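Local coordinates for protein phenylacetaldehyde dehydrogenase (Burkholderia cenocepacia, PDB 4O5H) that probably catalyses the NAD+-dependent oxidation of phenylacetaldehyde to phenylacetate, as a member of the aldehyde dehydrogenase family, at residues Val178-Pro183 against Cys203-Lys208; Thr170-Val175 against Val496-Thr501; Arg367-Ile372 against Phe394-Thr399; Asn120-Met125 against Trp184-Leu189; Leu99-Leu104 against Gln225-Pro230. All coordinates share one frame; numbering follows the deposited sequence.

Contact 1: residues Val178-Pro183 against Cys203-Lys208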
# COMPACT_ATOMS: atom_id res chain seq x y z
N VAL A 178 -7.59 3.26 -12.59
CA VAL A 178 -6.31 3.71 -12.08
C VAL A 178 -6.02 5.11 -12.59
O VAL A 178 -6.03 5.35 -13.81
CB VAL A 178 -5.19 2.77 -12.54
CG1 VAL A 178 -3.83 3.24 -12.05
CG2 VAL A 178 -5.45 1.35 -12.05
N GLY A 179 -5.76 6.02 -11.68
CA GLY A 179 -5.18 7.30 -12.02
C GLY A 179 -3.65 7.22 -11.93
O GLY A 179 -3.09 6.78 -10.91
N ALA A 180 -2.97 7.58 -13.01
CA ALA A 180 -1.51 7.49 -13.07
C ALA A 180 -0.91 8.85 -13.39
O ALA A 180 -1.28 9.48 -14.39
CB ALA A 180 -1.11 6.50 -14.15
N ILE A 181 -0.00 9.30 -12.52
CA ILE A 181 0.62 10.61 -12.64
C ILE A 181 2.09 10.34 -12.71
O ILE A 181 2.67 9.71 -11.83
CB ILE A 181 0.33 11.49 -11.41
CG1 ILE A 181 -1.17 11.80 -11.35
CG2 ILE A 181 1.16 12.79 -11.45
CD1 ILE A 181 -1.60 12.45 -10.05
N ILE A 182 2.71 10.85 -13.76
CA ILE A 182 4.10 10.56 -13.98
C ILE A 182 4.99 11.77 -14.22
O ILE A 182 4.53 12.85 -14.63
CB ILE A 182 4.26 9.60 -15.14
CG1 ILE A 182 3.62 10.15 -16.37
CG2 ILE A 182 3.68 8.23 -14.77
CD1 ILE A 182 4.06 9.36 -17.55
N PRO A 183 6.28 11.60 -13.91
CA PRO A 183 7.23 12.69 -14.01
C PRO A 183 7.76 12.84 -15.43
O PRO A 183 7.37 12.12 -16.33
CB PRO A 183 8.32 12.29 -13.01
CG PRO A 183 8.36 10.84 -13.14
CD PRO A 183 6.95 10.38 -13.48
N CYS A 203 -7.64 -3.49 -15.61
CA CYS A 203 -7.98 -2.13 -15.15
C CYS A 203 -8.24 -1.18 -16.36
O CYS A 203 -7.93 -1.55 -17.51
CB CYS A 203 -6.84 -1.58 -14.32
SG CYS A 203 -6.50 -2.48 -12.78
N THR A 204 -8.73 0.02 -16.07
CA THR A 204 -8.72 1.12 -17.03
C THR A 204 -7.94 2.25 -16.40
O THR A 204 -7.65 2.20 -15.20
CB THR A 204 -10.15 1.59 -17.43
OG1 THR A 204 -10.86 2.05 -16.28
CG2 THR A 204 -10.89 0.46 -18.05
N VAL A 205 -7.55 3.24 -17.19
CA VAL A 205 -6.52 4.18 -16.78
C VAL A 205 -6.81 5.59 -17.26
O VAL A 205 -7.18 5.79 -18.41
CB VAL A 205 -5.14 3.84 -17.41
CG1 VAL A 205 -4.02 4.69 -16.81
CG2 VAL A 205 -4.75 2.41 -17.16
N VAL A 206 -6.62 6.56 -16.37
CA VAL A 206 -6.46 7.94 -16.74
C VAL A 206 -4.99 8.31 -16.46
O VAL A 206 -4.55 8.31 -15.32
CB VAL A 206 -7.39 8.87 -15.95
CG1 VAL A 206 -7.21 10.31 -16.39
CG2 VAL A 206 -8.84 8.43 -16.13
N LEU A 207 -4.28 8.66 -17.52
CA LEU A 207 -2.87 9.05 -17.43
C LEU A 207 -2.70 10.56 -17.52
O LEU A 207 -3.28 11.20 -18.40
CB LEU A 207 -2.07 8.43 -18.58
CG LEU A 207 -0.56 8.78 -18.55
CD1 LEU A 207 0.13 8.06 -17.40
CD2 LEU A 207 0.11 8.43 -19.85
N LYS A 208 -1.94 11.13 -16.59
CA LYS A 208 -1.59 12.55 -16.61
C LYS A 208 -0.06 12.65 -16.80
O LYS A 208 0.69 12.56 -15.85
CB LYS A 208 -1.98 13.25 -15.30
CG LYS A 208 -2.43 14.71 -15.45
CD LYS A 208 -1.45 15.70 -16.02
CE LYS A 208 -0.61 16.26 -14.88
NZ LYS A 208 0.59 16.97 -15.33
O HOH W 1 2.07 14.29 -14.25
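The flat groups that meet here are the peptide units of Val178-Ile181 and Val205-Lys208, neighbouring parallel strands in one sheet. Val178, Ala180, Val205 and Leu207 occupy one face, packed by helix 187-201; Ile181, Val206 and Lys208 lie on the other, where helix 67-82 touches Val206. Strand 256-260 bonds to the remaining side of Val178-Ile181 through Gly179 and Ile181.

Donors and acceptors alternate between the strands in the parallel pattern. Val178 N reaches Thr204 O at 2.8 Å, and Val206 N returns to Val178 O at 2.9 Å. Ala180 N meets Val206 O at 2.9 Å, and Lys208 N closes on Ala180 O at 2.8 Å. The series weakens at the Ile182/Lys208 end, where Ile182 N to Lys208 O is a weak bond of 3.4 Å. A water continues it, donating to Lys208 O at 2.7 Å and to Ile182 O.

Among the side chains, Leu207 holds CG anti to its own nitrogen (chi1 -179°), which lays CD1 over the neighbouring strand, 3.8 Å from Ala180 CB. Ile182 crosses Leu207 at about a right angle, its CD1 4.1 Å from Leu207 CD1. The buried Lys208 bends at chi2 and chi3 to place NZ on Gly239 O, with a weak bond to the same water.

Strand 166-181, helix 187-201 and strand 204-208 form a beta-alpha-beta crossover, consistent with the Rossmann-like coenzyme domain of aldehyde dehydrogenases. Chemically, the strand side chains facing helix 187-201 are apolar, while Lys208 NZ, Lys208 O and Ile182 O share the water at one end of the pair.

Contact 2: residues Thr170-Val175 against Val496-Thr501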
# COMPACT_ATOMS: atom_id res chain seq x y z
N THR A 170 -9.20 -17.78 -3.28
CA THR A 170 -9.06 -16.37 -3.55
C THR A 170 -9.13 -16.11 -5.06
O THR A 170 -8.72 -16.97 -5.88
CB THR A 170 -7.76 -15.76 -2.98
OG1 THR A 170 -6.63 -16.36 -3.61
CG2 THR A 170 -7.68 -15.97 -1.47
N ARG A 171 -9.71 -14.98 -5.40
CA ARG A 171 -9.78 -14.45 -6.77
C ARG A 171 -9.02 -13.19 -6.82
O ARG A 171 -9.06 -12.39 -5.86
CB ARG A 171 -11.16 -13.96 -7.11
CG ARG A 171 -12.17 -15.01 -7.31
CD ARG A 171 -13.60 -14.44 -7.38
NE ARG A 171 -13.80 -13.33 -8.28
CZ ARG A 171 -13.99 -13.40 -9.59
NH1 ARG A 171 -14.04 -14.56 -10.23
NH2 ARG A 171 -14.14 -12.29 -10.26
N LYS A 172 -8.33 -12.95 -7.92
CA LYS A 172 -7.65 -11.69 -8.06
C LYS A 172 -8.45 -10.88 -9.06
O LYS A 172 -8.66 -11.34 -10.17
CB LYS A 172 -6.19 -11.91 -8.45
CG LYS A 172 -5.39 -12.46 -7.30
CD LYS A 172 -3.91 -12.45 -7.60
CE LYS A 172 -3.13 -13.05 -6.44
NZ LYS A 172 -1.73 -13.32 -6.92
N GLU A 173 -9.02 -9.77 -8.63
CA GLU A 173 -9.84 -8.97 -9.51
C GLU A 173 -9.05 -7.72 -9.85
O GLU A 173 -8.18 -7.32 -9.09
CB GLU A 173 -11.13 -8.62 -8.80
CG GLU A 173 -11.90 -9.89 -8.41
CD GLU A 173 -13.26 -9.61 -7.80
OE1 GLU A 173 -13.48 -8.48 -7.32
OE2 GLU A 173 -14.11 -10.55 -7.81
N PRO A 174 -9.30 -7.12 -11.00
CA PRO A 174 -8.63 -5.84 -11.26
C PRO A 174 -8.99 -4.82 -10.17
O PRO A 174 -10.12 -4.80 -9.70
CB PRO A 174 -9.19 -5.37 -12.60
CG PRO A 174 -10.26 -6.32 -12.96
CD PRO A 174 -10.23 -7.50 -12.06
N VAL A 175 -8.04 -3.99 -9.78
CA VAL A 175 -8.34 -3.02 -8.73
C VAL A 175 -9.44 -2.07 -9.21
O VAL A 175 -10.21 -1.59 -8.40
CB VAL A 175 -7.07 -2.34 -8.19
CG1 VAL A 175 -6.41 -1.42 -9.21
CG2 VAL A 175 -7.38 -1.61 -6.90
N VAL A 496 4.23 -5.99 -9.39
CA VAL A 496 3.34 -4.86 -9.77
C VAL A 496 1.99 -5.41 -10.19
O VAL A 496 0.95 -4.83 -9.90
CB VAL A 496 3.95 -3.94 -10.86
CG1 VAL A 496 4.05 -4.64 -12.21
CG2 VAL A 496 3.17 -2.66 -10.99
N ILE A 497 2.00 -6.57 -10.83
CA ILE A 497 0.77 -7.22 -11.22
C ILE A 497 -0.14 -7.43 -10.02
O ILE A 497 -1.34 -7.06 -10.02
CB ILE A 497 1.07 -8.56 -11.97
CG1 ILE A 497 1.70 -8.26 -13.33
CG2 ILE A 497 -0.17 -9.40 -12.11
CD1 ILE A 497 0.76 -7.66 -14.39
N ASP A 498 0.41 -8.00 -8.97
CA ASP A 498 -0.39 -8.19 -7.76
C ASP A 498 -0.90 -6.87 -7.20
O ASP A 498 -1.97 -6.80 -6.63
CB ASP A 498 0.39 -8.96 -6.67
CG ASP A 498 0.71 -10.43 -7.09
OD1 ASP A 498 -0.05 -11.05 -7.88
OD2 ASP A 498 1.75 -10.94 -6.60
N GLN A 499 -0.13 -5.80 -7.35
CA GLN A 499 -0.55 -4.50 -6.85
C GLN A 499 -1.59 -3.78 -7.69
O GLN A 499 -2.09 -2.74 -7.29
CB GLN A 499 0.70 -3.63 -6.63
CG GLN A 499 1.59 -4.25 -5.54
CD GLN A 499 2.80 -3.37 -5.15
OE1 GLN A 499 2.80 -2.16 -5.41
NE2 GLN A 499 3.82 -4.00 -4.53
N TYR A 500 -1.91 -4.31 -8.87
CA TYR A 500 -3.03 -3.79 -9.68
C TYR A 500 -4.26 -4.71 -9.57
O TYR A 500 -5.23 -4.56 -10.32
CB TYR A 500 -2.63 -3.62 -11.13
CG TYR A 500 -1.87 -2.33 -11.41
CD1 TYR A 500 -0.56 -2.16 -10.99
CD2 TYR A 500 -2.47 -1.31 -12.11
CE1 TYR A 500 0.13 -0.97 -11.23
CE2 TYR A 500 -1.77 -0.12 -12.39
CZ TYR A 500 -0.47 0.04 -11.93
OH TYR A 500 0.19 1.21 -12.20
N THR A 501 -4.20 -5.69 -8.66
CA THR A 501 -5.33 -6.51 -8.35
C THR A 501 -5.78 -6.30 -6.90
O THR A 501 -5.03 -5.81 -6.08
CB THR A 501 -5.06 -8.00 -8.54
OG1 THR A 501 -4.10 -8.44 -7.59
CG2 THR A 501 -4.60 -8.29 -9.94
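Lys172 and Asp498 form a salt bridge, Lys172 NZ lying 3.0 Å from Asp498 OD1. The ammonium comes from above the carboxylate, 54° out of its plane. Beyond CG the lysine is fully extended, and this carries NZ past Thr501 to the acid; a weak bond to Glu150 O is its second partner. Within strand 170-174, Arg171 grips Glu173 side-on, NE (2.8 Å) and NH2 both meeting Glu173 OE2, an oxygen that also pairs with Lys504.

The backbone supplies the other polar link: Val175 N donates to Tyr500 O at 2.9 Å. Between these links Pro174 and Thr501 make an antiparallel non-hydrogen-bonded pair, and Thr501 CA approaches Glu173 O at 3.1 Å in a CA-H...O contact.

Thr501 OG1 sits between its backbone nitrogen and carbonyl carbon (chi1 67°). From there it bonds to Asp498 O at 2.9 Å, a carbonyl that Thr501 N reaches from the same face at 3.2 Å. Both bonds close the turn between the helix and strand 501-509. Packing is thin: Lys172 CD lies 4.0 Å from Thr501 OG1, and Val175 CG1 rests 3.5 Å from Tyr500 O.

Arg171, Glu173 and Thr170 pack on Pro459, Met483 and Pro479 of the second subunit, consistent with the oligomerisation arm of aldehyde dehydrogenases. Chemically, the polar links across this surface contact are one salt bridge and one main-chain bond, with little apolar packing.

Contact 3: residues Arg367-Ile372 against Phe394-Thr399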
# COMPACT_ATOMS: atom_id res chain seq x y z
N ARG A 367 16.85 25.44 -9.83
CA ARG A 367 16.98 24.58 -8.66
C ARG A 367 18.35 23.93 -8.52
O ARG A 367 18.97 23.96 -7.45
CB ARG A 367 15.95 23.47 -8.70
CG ARG A 367 14.55 23.92 -8.34
CD ARG A 367 13.56 22.77 -8.39
NE ARG A 367 13.95 21.72 -7.45
CZ ARG A 367 13.69 21.76 -6.14
NH1 ARG A 367 13.07 22.81 -5.59
NH2 ARG A 367 14.07 20.76 -5.37
N VAL A 368 18.82 23.34 -9.60
CA VAL A 368 20.08 22.63 -9.56
C VAL A 368 21.24 23.57 -9.28
O VAL A 368 22.09 23.27 -8.44
CB VAL A 368 20.29 21.82 -10.87
CG1 VAL A 368 21.69 21.26 -10.94
CG2 VAL A 368 19.28 20.70 -10.95
N CYS A 369 21.30 24.70 -9.98
CA CYS A 369 22.36 25.69 -9.73
C CYS A 369 22.27 26.26 -8.32
O CYS A 369 23.28 26.54 -7.71
CB CYS A 369 22.33 26.81 -10.76
SG CYS A 369 22.82 26.15 -12.39
N GLY A 370 21.06 26.41 -7.80
CA GLY A 370 20.83 26.87 -6.43
C GLY A 370 21.42 25.90 -5.41
O GLY A 370 22.04 26.31 -4.43
N TYR A 371 21.28 24.60 -5.68
CA TYR A 371 21.91 23.60 -4.83
C TYR A 371 23.44 23.65 -4.90
O TYR A 371 24.11 23.61 -3.88
CB TYR A 371 21.44 22.19 -5.18
CG TYR A 371 20.20 21.81 -4.44
CD1 TYR A 371 20.23 21.67 -3.06
CD2 TYR A 371 19.01 21.58 -5.11
CE1 TYR A 371 19.09 21.33 -2.38
CE2 TYR A 371 17.86 21.25 -4.44
CZ TYR A 371 17.91 21.12 -3.07
OH TYR A 371 16.79 20.78 -2.39
N ILE A 372 23.98 23.74 -6.10
CA ILE A 372 25.44 23.85 -6.26
C ILE A 372 25.99 25.07 -5.51
O ILE A 372 26.96 24.97 -4.76
CB ILE A 372 25.85 23.95 -7.74
CG1 ILE A 372 25.52 22.64 -8.47
CG2 ILE A 372 27.35 24.26 -7.84
CD1 ILE A 372 25.62 22.73 -9.98
N PHE A 394 18.81 24.79 -21.45
CA PHE A 394 18.88 24.74 -19.99
C PHE A 394 20.04 23.84 -19.53
O PHE A 394 19.87 22.91 -18.73
CB PHE A 394 17.54 24.32 -19.40
CG PHE A 394 16.38 25.03 -20.00
CD1 PHE A 394 16.35 26.42 -20.02
CD2 PHE A 394 15.32 24.33 -20.55
CE1 PHE A 394 15.26 27.10 -20.57
CE2 PHE A 394 14.24 25.00 -21.10
CZ PHE A 394 14.20 26.37 -21.10
N PHE A 395 21.24 24.18 -19.97
CA PHE A 395 22.41 23.33 -19.78
C PHE A 395 23.13 23.65 -18.47
O PHE A 395 23.24 24.82 -18.08
CB PHE A 395 23.38 23.55 -20.95
CG PHE A 395 22.91 22.95 -22.25
CD1 PHE A 395 23.10 21.60 -22.52
CD2 PHE A 395 22.33 23.75 -23.22
CE1 PHE A 395 22.72 21.05 -23.73
CE2 PHE A 395 21.94 23.21 -24.41
CZ PHE A 395 22.13 21.85 -24.67
N VAL A 396 23.62 22.60 -17.84
CA VAL A 396 24.42 22.67 -16.64
C VAL A 396 25.57 21.67 -16.73
O VAL A 396 25.42 20.58 -17.29
CB VAL A 396 23.55 22.27 -15.44
CG1 VAL A 396 24.41 22.10 -14.20
CG2 VAL A 396 22.48 23.33 -15.23
N GLU A 397 26.76 22.08 -16.28
CA GLU A 397 27.95 21.21 -16.30
C GLU A 397 27.86 20.04 -15.34
O GLU A 397 27.37 20.22 -14.22
CB GLU A 397 29.16 22.00 -15.89
CG GLU A 397 29.52 23.09 -16.85
CD GLU A 397 30.77 23.79 -16.42
OE1 GLU A 397 31.06 23.84 -15.20
OE2 GLU A 397 31.45 24.28 -17.33
N PRO A 398 28.27 18.85 -15.77
CA PRO A 398 28.43 17.76 -14.84
C PRO A 398 29.35 18.24 -13.74
O PRO A 398 30.42 18.75 -14.02
CB PRO A 398 29.11 16.67 -15.66
CG PRO A 398 28.76 16.98 -17.06
CD PRO A 398 28.66 18.47 -17.14
N THR A 399 28.91 18.06 -12.50
CA THR A 399 29.54 18.66 -11.37
C THR A 399 29.87 17.64 -10.29
O THR A 399 29.03 16.80 -9.92
CB THR A 399 28.62 19.76 -10.82
OG1 THR A 399 28.46 20.75 -11.83
CG2 THR A 399 29.20 20.42 -9.62
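Val368 comes first along helix 362-378 and sets its CG1 4.3 Å from Val396 CG1, a loose methyl-to-methyl touch. One residue on, Cys369 meets the other branch of the same valine: Cys369 SG lies 4.0 Å from Val396 CG2. The fork of Val396 thus faces two successive helix residues. Its CG1 stands anti to the backbone nitrogen (chi1 170°), leaving CG2 beside that nitrogen and on the Cys369 side.

The backbones stay well apart, with Cys369 CA 7.8 Å from Val396 CA, as expected where a helix packs on an extended segment through side chains alone. That segment leads into strand 399-402 of the seven-stranded mixed sheet, consistent with the catalytic domain of this family; the helix lies against this sheet, with Val368 and Ile372 also touching Val419 on strand 419-425.

A turn further, Ile372 sends CD1 toward Thr399 tip to tip, 3.9 Å from Thr399 OG1, while the same methyl stays 4.4 Å from Val396 CG1. The hydroxyl that Ile372 meets is already engaged: Thr399 OG1 donates to Glu397 O at 2.7 Å from above the carbonyl plane (47° out), and it also bonds to Gly386 N.

Contact 4: residues Asn120-Met125 against Trp184-Leu189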
# COMPACT_ATOMS: atom_id res chain seq x y z
N ASN A 120 11.95 16.18 -23.95
CA ASN A 120 12.63 15.96 -22.63
C ASN A 120 14.07 16.48 -22.62
O ASN A 120 14.54 16.98 -21.58
CB ASN A 120 12.58 14.47 -22.26
CG ASN A 120 13.66 14.07 -21.28
OD1 ASN A 120 14.81 13.96 -21.63
ND2 ASN A 120 13.28 13.85 -20.03
N GLY A 121 14.76 16.35 -23.75
CA GLY A 121 16.13 16.84 -23.88
C GLY A 121 17.23 15.77 -23.92
O GLY A 121 18.37 16.06 -24.34
N LYS A 122 16.92 14.55 -23.48
CA LYS A 122 17.89 13.49 -23.42
C LYS A 122 18.44 13.08 -24.81
O LYS A 122 17.81 13.29 -25.84
CB LYS A 122 17.34 12.26 -22.71
CG LYS A 122 16.21 11.53 -23.45
CD LYS A 122 15.78 10.31 -22.64
CE LYS A 122 15.01 10.74 -21.41
NZ LYS A 122 14.88 9.63 -20.41
N PRO A 123 19.66 12.49 -24.83
CA PRO A 123 20.22 12.03 -26.11
C PRO A 123 19.28 11.07 -26.83
O PRO A 123 18.80 10.08 -26.24
CB PRO A 123 21.51 11.34 -25.70
CG PRO A 123 21.90 12.00 -24.40
CD PRO A 123 20.57 12.23 -23.71
N VAL A 124 19.04 11.35 -28.10
CA VAL A 124 18.15 10.55 -28.90
C VAL A 124 18.60 9.07 -28.97
O VAL A 124 17.77 8.17 -29.00
CB VAL A 124 17.96 11.14 -30.31
CG1 VAL A 124 19.25 11.05 -31.14
CG2 VAL A 124 16.82 10.46 -31.03
N MET A 125 19.89 8.84 -28.98
CA MET A 125 20.38 7.46 -29.05
C MET A 125 20.00 6.68 -27.78
O MET A 125 19.78 5.47 -27.84
CB MET A 125 21.89 7.41 -29.30
CG MET A 125 22.32 7.83 -30.72
SD MET A 125 24.15 7.84 -30.94
CE MET A 125 24.56 6.24 -30.17
N TRP A 184 8.62 13.82 -15.59
CA TRP A 184 9.10 14.25 -16.88
C TRP A 184 10.42 13.64 -17.28
O TRP A 184 10.89 13.88 -18.40
CB TRP A 184 9.24 15.78 -16.89
CG TRP A 184 9.92 16.34 -15.66
CD1 TRP A 184 9.30 16.92 -14.58
CD2 TRP A 184 11.32 16.38 -15.37
NE1 TRP A 184 10.23 17.32 -13.66
CE2 TRP A 184 11.48 17.03 -14.13
CE3 TRP A 184 12.45 15.98 -16.06
CZ2 TRP A 184 12.71 17.20 -13.54
CZ3 TRP A 184 13.70 16.17 -15.47
CH2 TRP A 184 13.83 16.80 -14.24
N ASN A 185 11.05 12.84 -16.40
CA ASN A 185 12.44 12.42 -16.65
C ASN A 185 12.59 11.22 -17.60
O ASN A 185 13.60 11.10 -18.27
CB ASN A 185 13.24 12.19 -15.35
CG ASN A 185 12.65 11.11 -14.45
OD1 ASN A 185 11.43 10.88 -14.43
ND2 ASN A 185 13.49 10.48 -13.66
N PHE A 186 11.58 10.34 -17.60
CA PHE A 186 11.46 9.21 -18.55
C PHE A 186 9.97 9.16 -19.00
O PHE A 186 9.21 8.27 -18.57
CB PHE A 186 11.83 7.89 -17.89
CG PHE A 186 13.27 7.79 -17.42
CD1 PHE A 186 14.23 7.31 -18.24
CD2 PHE A 186 13.62 8.16 -16.14
CE1 PHE A 186 15.54 7.18 -17.83
CE2 PHE A 186 14.95 8.05 -15.70
CZ PHE A 186 15.91 7.55 -16.56
N PRO A 187 9.54 10.13 -19.81
CA PRO A 187 8.09 10.26 -20.06
C PRO A 187 7.42 9.03 -20.66
O PRO A 187 6.51 8.51 -20.06
CB PRO A 187 8.01 11.44 -21.01
CG PRO A 187 9.29 12.20 -20.81
CD PRO A 187 10.33 11.17 -20.48
N LEU A 188 7.93 8.50 -21.76
CA LEU A 188 7.33 7.32 -22.35
C LEU A 188 7.49 6.08 -21.47
O LEU A 188 6.55 5.30 -21.31
CB LEU A 188 7.91 7.07 -23.74
CG LEU A 188 7.33 5.86 -24.46
CD1 LEU A 188 5.85 6.05 -24.83
CD2 LEU A 188 8.14 5.57 -25.71
N LEU A 189 8.68 5.86 -20.95
CA LEU A 189 8.96 4.66 -20.19
C LEU A 189 8.09 4.58 -18.91
O LEU A 189 7.52 3.52 -18.61
CB LEU A 189 10.42 4.60 -19.84
CG LEU A 189 10.91 3.37 -19.07
CD1 LEU A 189 10.66 2.11 -19.87
CD2 LEU A 189 12.38 3.51 -18.74
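Lys122 carries its ammonium into a buried site beside an aromatic ring, with Lys122 NZ only 3.2 Å from Phe186 CD1. The approach is oblique, and the two side chains cross at about a right angle. NZ also bonds to Asn185 O at 2.9 Å, lying in the plane of that carbonyl. The bend at chi3 (72°) turns the end of the lysine onto this acceptor, while its strongest partner, Asp131, forms a salt bridge that probably balances the buried charge.

Asn120 makes a second polar link two residues earlier. Asn120 ND2 donates to Trp184 O at 2.9 Å, with the acceptor lying exactly in the amide plane (0° out). The other end of the amide is held too: Asn120 OD1 accepts from Lys122 N at 2.9 Å, closing an Asx turn around Gly121, whose positive phi ends the preceding helix. Both ends of the amide being bonded, its rotation is fixed. Pro187 CD packs 4.0 Å from Asn120 ND2.

Residues 184-187 form a Trp-Asn-Phe-Pro sequence that recurs in aldehyde dehydrogenases, and Asn312 ND2 shares Asn185 O with the lysine. The contact ties the turn between helices 109-120 and 124-145 to the connection from strand 166-181 into helix 187-201; Leu188 and Leu189 extend that packing along helix 124-145, and Pro187 and Leu188 reach helix 215-227.

Contact 5: residues Leu99-Leu104 against Gln225-Pro230. With EDO (1,2-ethanediol), chain H.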
# COMPACT_ATOMS: atom_id res chain seq x y z
N LEU A 99 0.36 -7.24 -26.94
CA LEU A 99 1.47 -7.68 -27.81
C LEU A 99 1.55 -6.87 -29.09
O LEU A 99 2.65 -6.51 -29.56
CB LEU A 99 1.36 -9.18 -28.13
CG LEU A 99 1.55 -10.11 -26.96
CD1 LEU A 99 1.18 -11.55 -27.34
CD2 LEU A 99 2.98 -10.06 -26.45
N VAL A 100 0.39 -6.57 -29.66
CA VAL A 100 0.30 -5.70 -30.82
C VAL A 100 0.87 -4.32 -30.49
O VAL A 100 1.61 -3.76 -31.27
CB VAL A 100 -1.18 -5.56 -31.30
CG1 VAL A 100 -1.31 -4.48 -32.36
CG2 VAL A 100 -1.66 -6.90 -31.88
N LEU A 101 0.53 -3.79 -29.34
CA LEU A 101 1.03 -2.49 -28.94
C LEU A 101 2.55 -2.48 -28.79
O LEU A 101 3.21 -1.54 -29.27
CB LEU A 101 0.35 -2.02 -27.65
CG LEU A 101 0.82 -0.69 -27.05
CD1 LEU A 101 0.62 0.44 -28.05
CD2 LEU A 101 0.05 -0.44 -25.77
N ALA A 102 3.12 -3.53 -28.19
CA ALA A 102 4.56 -3.60 -28.09
C ALA A 102 5.25 -3.58 -29.48
O ALA A 102 6.26 -2.92 -29.66
CB ALA A 102 4.98 -4.84 -27.31
N ASP A 103 4.70 -4.33 -30.43
CA ASP A 103 5.23 -4.29 -31.80
C ASP A 103 5.11 -2.90 -32.45
O ASP A 103 6.03 -2.46 -33.13
CB ASP A 103 4.51 -5.31 -32.67
CG ASP A 103 4.94 -6.74 -32.41
OD1 ASP A 103 6.06 -6.97 -31.87
OD2 ASP A 103 4.16 -7.66 -32.81
N LEU A 104 3.98 -2.23 -32.25
CA LEU A 104 3.79 -0.90 -32.80
C LEU A 104 4.80 0.09 -32.24
O LEU A 104 5.27 0.95 -32.96
CB LEU A 104 2.36 -0.40 -32.56
CG LEU A 104 1.24 -1.05 -33.36
CD1 LEU A 104 -0.11 -0.60 -32.86
CD2 LEU A 104 1.34 -0.70 -34.84
N GLN A 225 -4.77 3.32 -29.68
CA GLN A 225 -5.95 3.21 -30.52
C GLN A 225 -5.65 2.30 -31.68
O GLN A 225 -6.47 1.45 -32.03
CB GLN A 225 -6.40 4.56 -31.10
CG GLN A 225 -6.89 5.52 -30.07
CD GLN A 225 -7.73 6.63 -30.71
OE1 GLN A 225 -7.37 7.20 -31.76
NE2 GLN A 225 -8.86 6.93 -30.08
N ALA A 226 -4.47 2.44 -32.27
CA ALA A 226 -4.14 1.63 -33.45
C ALA A 226 -4.07 0.14 -33.09
O ALA A 226 -4.35 -0.72 -33.92
CB ALA A 226 -2.87 2.11 -34.07
N ALA A 227 -3.69 -0.16 -31.84
CA ALA A 227 -3.60 -1.54 -31.38
C ALA A 227 -4.96 -2.20 -31.16
O ALA A 227 -5.07 -3.39 -31.21
CB ALA A 227 -2.73 -1.65 -30.13
N GLY A 228 -6.00 -1.40 -31.01
CA GLY A 228 -7.37 -1.87 -30.95
C GLY A 228 -7.98 -1.87 -29.56
O GLY A 228 -9.02 -2.44 -29.34
N PHE A 229 -7.39 -1.14 -28.61
CA PHE A 229 -8.02 -1.09 -27.26
C PHE A 229 -9.37 -0.38 -27.30
O PHE A 229 -9.51 0.60 -27.96
CB PHE A 229 -7.10 -0.44 -26.26
CG PHE A 229 -5.90 -1.31 -25.90
CD1 PHE A 229 -6.00 -2.23 -24.87
CD2 PHE A 229 -4.71 -1.22 -26.61
CE1 PHE A 229 -4.93 -3.04 -24.54
CE2 PHE A 229 -3.64 -2.06 -26.31
CZ PHE A 229 -3.74 -2.94 -25.26
N PRO A 230 -10.36 -0.89 -26.55
CA PRO A 230 -11.66 -0.24 -26.58
C PRO A 230 -11.56 1.18 -26.03
O PRO A 230 -10.72 1.47 -25.17
CB PRO A 230 -12.49 -1.11 -25.64
CG PRO A 230 -11.91 -2.47 -25.76
CD PRO A 230 -10.44 -2.23 -25.94
C1 EDO H . 6.04 -10.51 -32.18
O1 EDO H . 4.94 -10.05 -31.36
C2 EDO H . 7.43 -10.16 -31.62
O2 EDO H . 8.25 -9.27 -32.45
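Ala227 presses its methyl against three residues of helix 91-107. Val100 CG1 and Leu104 CD1 each lie 3.9 Å from Ala227 CB, and Leu101 CB is 4.0 Å away; Val100 and Leu104 are one turn apart, with Leu101 beside Val100. Leu104 CD1 also approaches Ala227 N at 3.7 Å and Ala226 CB at 4.1 Å.

Beside this cluster Phe229 extends its ring toward Leu101. Leu101 CD2 comes 4.1 Å from Phe229 CE2, obliquely to the ring, and the two side chains cross at about a right angle. Leu101 has CG anti to its nitrogen (chi1 177°), which directs the branch toward the ring; Ile224 touches both residues, and Leu97 and Met98 add to the packing on Phe229.

On another side of helix 91-107, away from the 225-230 segment, Asp103 OD2 accepts from O1 of an ethanediol at 2.9 Å, a molecule probably from the crystallisation liquor; Asp103 OD1 forms a salt bridge to Arg140.

The end of helix 215-227 probably helps place Ala227 and Phe229: Gly228 takes positive phi and two bonds run back into the last turn, one of them Gly228 N to Gln225 O at 3.1 Å, the glycine-terminated Schellman motif.

In the fold
Contacts 1 and 2 share strand 166-181, which probably links the interior sheet to the intersubunit arm; they touch, Cys203 SG lying 3.5 Å from Tyr500 O, and their centres are 16 Å apart. The segments of contacts 1 and 4 alternate along the chain, and the two meet where Ile182 CD1 packs 3.6 Å from Pro187 O. Contact 5, its nearest atoms about 7 Å from contact 1, lies where helix 91-107 packs on the end of the helix that follows strand 204-208. Contact 3 belongs to the other sheet, about 31 Å centre to centre from contact 1. The sodium ion bound by Val51, Asp119 and Asp212 lies about 6 Å from the Asn120 side chain and about 12 Å from that of Lys208.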